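PDB 3GBV: putative LacI-family transcriptional regulator from Bacteroides fragilis, which probably represses or activates transcription in response to a small effector, which its periplasmic-binding-protein-like domain is expected to hold in the cleft between two lobes. Local coordinates for residues A[149-152]-A[153-156]; A[156-159]-A[160-164]. One frame throughout, in Å; residues are numbered along the deposited sequence.

Interaction 1. Residues A[149-152]-A[153-156]; sequences IGSN and QQES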
# COMPACT_ATOMS: atom_id res chain seq x y z
N ILE A 149 -28.64 -1.79 -2.28
CA ILE A 149 -27.26 -1.49 -2.65
C ILE A 149 -26.37 -2.47 -1.88
O ILE A 149 -25.15 -2.33 -1.81
CB ILE A 149 -26.88 -0.03 -2.29
CG1 ILE A 149 -25.54 0.33 -2.95
CG2 ILE A 149 -26.80 0.13 -0.78
CD1 ILE A 149 -25.09 1.77 -2.71
N GLY A 150 -27.05 -3.47 -1.32
CA GLY A 150 -26.45 -4.56 -0.54
C GLY A 150 -25.01 -4.57 -0.06
O GLY A 150 -24.21 -5.40 -0.51
N SER A 151 -24.67 -3.67 0.86
CA SER A 151 -23.34 -3.59 1.44
C SER A 151 -23.18 -2.34 2.29
O SER A 151 -23.15 -1.22 1.76
CB SER A 151 -22.26 -3.59 0.35
OG SER A 151 -20.97 -3.41 0.90
N ASN A 152 -23.06 -2.51 3.60
CA ASN A 152 -22.89 -1.36 4.48
C ASN A 152 -21.56 -0.67 4.19
O ASN A 152 -21.48 0.57 4.22
CB ASN A 152 -22.96 -1.79 5.96
CG ASN A 152 -24.37 -2.14 6.39
OD1 ASN A 152 -25.34 -1.56 5.91
ND2 ASN A 152 -24.49 -3.09 7.32
N GLN A 153 -20.52 -1.45 3.92
CA GLN A 153 -19.21 -0.89 3.60
C GLN A 153 -19.39 0.06 2.41
O GLN A 153 -18.90 1.19 2.44
CB GLN A 153 -18.21 -2.00 3.26
CG GLN A 153 -16.87 -1.52 2.68
CD GLN A 153 -15.93 -0.94 3.72
OE1 GLN A 153 -15.16 -0.01 3.43
NE2 GLN A 153 -15.96 -1.49 4.93
N GLN A 154 -20.09 -0.40 1.38
CA GLN A 154 -20.33 0.40 0.17
C GLN A 154 -21.11 1.68 0.44
O GLN A 154 -20.71 2.76 0.02
CB GLN A 154 -21.07 -0.43 -0.88
CG GLN A 154 -20.19 -1.46 -1.57
CD GLN A 154 -21.00 -2.43 -2.40
OE1 GLN A 154 -22.12 -2.14 -2.79
NE2 GLN A 154 -20.42 -3.60 -2.69
N GLU A 155 -22.23 1.54 1.15
CA GLU A 155 -23.09 2.67 1.48
C GLU A 155 -22.31 3.70 2.29
O GLU A 155 -22.32 4.89 2.00
CB GLU A 155 -24.29 2.20 2.29
CG GLU A 155 -25.32 3.29 2.59
CD GLU A 155 -26.07 3.05 3.89
OE1 GLU A 155 -26.47 1.89 4.15
OE2 GLU A 155 -26.28 4.02 4.66
N SER A 156 -21.64 3.22 3.32
CA SER A 156 -20.86 4.07 4.20
C SER A 156 -19.74 4.80 3.45
O SER A 156 -19.47 5.98 3.70
CB SER A 156 -20.30 3.21 5.33
OG SER A 156 -20.18 3.95 6.52

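Interaction 2. Residues A[156-159]-A[160-164]; sequences SREI and GFRQY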
# COMPACT_ATOMS: atom_id res chain seq x y z
N SER A 156 -21.64 3.22 3.32
CA SER A 156 -20.86 4.07 4.20
C SER A 156 -19.74 4.80 3.45
O SER A 156 -19.47 5.98 3.70
CB SER A 156 -20.30 3.21 5.33
OG SER A 156 -20.18 3.95 6.52
N ARG A 157 -19.07 4.08 2.54
CA ARG A 157 -17.99 4.68 1.75
C ARG A 157 -18.55 5.88 1.01
O ARG A 157 -17.90 6.92 0.90
CB ARG A 157 -17.45 3.68 0.71
CG ARG A 157 -16.43 2.69 1.25
CD ARG A 157 -16.10 1.62 0.21
NE ARG A 157 -15.19 0.60 0.73
CZ ARG A 157 -14.89 -0.52 0.08
NH1 ARG A 157 -15.43 -0.75 -1.11
NH2 ARG A 157 -14.04 -1.39 0.61
N GLU A 158 -19.77 5.73 0.51
CA GLU A 158 -20.43 6.78 -0.24
C GLU A 158 -20.68 8.01 0.63
O GLU A 158 -20.56 9.14 0.18
CB GLU A 158 -21.75 6.26 -0.82
CG GLU A 158 -22.21 7.07 -2.00
CD GLU A 158 -23.46 6.51 -2.64
OE1 GLU A 158 -23.45 5.34 -3.07
OE2 GLU A 158 -24.46 7.26 -2.72
N ILE A 159 -21.02 7.77 1.89
CA ILE A 159 -21.27 8.87 2.83
C ILE A 159 -19.99 9.67 3.09
O ILE A 159 -20.02 10.91 3.18
CB ILE A 159 -21.83 8.33 4.17
CG1 ILE A 159 -23.26 7.82 3.96
CG2 ILE A 159 -21.84 9.43 5.22
CD1 ILE A 159 -23.85 7.15 5.19
N GLY A 160 -18.86 8.98 3.21
CA GLY A 160 -17.61 9.67 3.45
C GLY A 160 -17.19 10.43 2.21
O GLY A 160 -16.57 11.50 2.27
N PHE A 161 -17.55 9.87 1.06
CA PHE A 161 -17.25 10.47 -0.22
C PHE A 161 -17.99 11.81 -0.35
O PHE A 161 -17.40 12.84 -0.67
CB PHE A 161 -17.69 9.53 -1.34
CG PHE A 161 -17.46 10.06 -2.72
CD1 PHE A 161 -16.22 9.92 -3.33
CD2 PHE A 161 -18.47 10.71 -3.41
CE1 PHE A 161 -15.98 10.42 -4.60
CE2 PHE A 161 -18.24 11.22 -4.70
CZ PHE A 161 -16.99 11.06 -5.29
N ARG A 162 -19.29 11.79 -0.08
CA ARG A 162 -20.09 12.99 -0.18
C ARG A 162 -19.67 14.05 0.84
O ARG A 162 -19.78 15.25 0.57
CB ARG A 162 -21.58 12.65 0.01
CG ARG A 162 -22.17 11.75 -1.09
CD ARG A 162 -23.59 11.31 -0.74
NE ARG A 162 -24.13 10.34 -1.69
CZ ARG A 162 -24.53 10.61 -2.94
NH1 ARG A 162 -24.46 11.84 -3.42
NH2 ARG A 162 -24.97 9.63 -3.71
N GLN A 163 -19.17 13.62 2.00
CA GLN A 163 -18.74 14.58 3.00
C GLN A 163 -17.56 15.38 2.46
O GLN A 163 -17.54 16.61 2.56
CB GLN A 163 -18.32 13.88 4.30
CG GLN A 163 -18.17 14.85 5.46
CD GLN A 163 -17.70 14.18 6.74
OE1 GLN A 163 -18.21 13.12 7.13
NE2 GLN A 163 -16.72 14.80 7.41
N TYR A 164 -16.58 14.68 1.90
CA TYR A 164 -15.41 15.33 1.34
C TYR A 164 -15.84 16.30 0.23
O TYR A 164 -15.37 17.43 0.15
CB TYR A 164 -14.44 14.31 0.75
CG TYR A 164 -13.17 14.94 0.21
CD1 TYR A 164 -12.00 14.98 0.98
CD2 TYR A 164 -13.15 15.54 -1.06
CE1 TYR A 164 -10.84 15.59 0.50
CE2 TYR A 164 -12.00 16.16 -1.54
CZ TYR A 164 -10.85 16.18 -0.76
OH TYR A 164 -9.72 16.79 -1.22

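Interaction 1. Residues A[149-152]-A[153-156]
The helix that begins at N152 is capped by S151, whose hydroxyl accepts a hydrogen bond from the backbone of Q154: OG of S151 lies 3.2 Å from N of Q154, with an angle of 161° at the hydrogen. The torsion of S151 (chi1 176°) sets OG beside its own carbonyl carbon, on the side where the helix starts, where it can accept from an N-H that no preceding turn of helix can pair with. Two ordinary helical bonds follow. N of E155 reaches O of S151 at 3.0 Å, and N of S156 reaches O of N152 at 2.8 Å, both nearly straight.

Packing around the cap comes from the stem of Q154, which runs out extended from CG past the serine. Its CG lies 3.2 Å from OG of S151, so the methylene stem of Q154 lies against the serine that caps the helix. Before the cap, the poorly ordered I149 brings CG2 only loosely, at 4.5 Å, to CB of E155. N152 and E155 point the same way side by side, their amide and carboxylate planes 76° apart.

ND2 of N152 donates to O of Q103, and N of Q153 is bonded to OG of S102. NE2 of Q153 reaches the carbonyl oxygens of D101 and Q115, while OE1 of Q153 accepts from NE of R157 one turn on, so this buried amide is engaged at both ends, which should fix its rotation. The whole is a serine N-cap on helix 152-168, beyond the C-terminal end of parallel strand 137-144, the edge of a periplasmic-binding-protein-like lobe where ligand clefts of this family form.

Interaction 2. Residues A[156-159]-A[160-164]
Residues 156-159 and 160-164 are successive turns of one alpha helix, joined by i to i+4 bonds from N of G160 to O of S156 (3.1 Å), N of F161 to O of R157, N of R162 to O of E158 and N of Q163 to O of I159. The side-chain link is a salt bridge one turn apart. E158 and R162 run side by side, and NH2 of R162 meets OE2 of E158 at 2.6 Å; NE adds a weak bond to the same oxygen at 3.3 Å. The acid comes at the guanidinium edge, close to its plane, but NH2 meets OE2 on its anti side, 35° out of the carboxylate plane, and the two flat groups are turned 58° apart. CG of R162, set beside its own backbone N (chi1 -65°), lies 3.3 Å from O of E158; this torsion turns the arginine chain back along the helix toward the acid.

R142 also pairs with OE2 of E158, and E176 with NH2 of R162; the two acids probably offset the closeness of the R142 and R162 guanidinium groups. On another flank F161 packs on A125 and L128 of helix 117-131 and on I138. This is the i to i+4 Glu-Arg salt bridge of the helix in a beta-alpha-beta unit, here between strands 137-144 and 173-180.

Overall arrangement
From strand 137-144 the chain passes through a loop to I149 and enters helix 152-168, where interaction 1 closes the turn at the helix start and interaction 2 continues along the next turns. The two follow in series, without nesting or crossing; they share S156, and their centres are about 11 Å apart. The poorly ordered I149 also lies against E158, CD1 of I149 to OE1 of E158 at 3.9 Å. Interaction 1 ties the helix start to loops containing S102 and Q103 that adjoin the other sheet, whereas interaction 2 joins the helix to strand 137-144 and helix 117-131 by packing and to strand 173-180 by charge. Together they carry one helix from the boundary between the lobes into the body of its own.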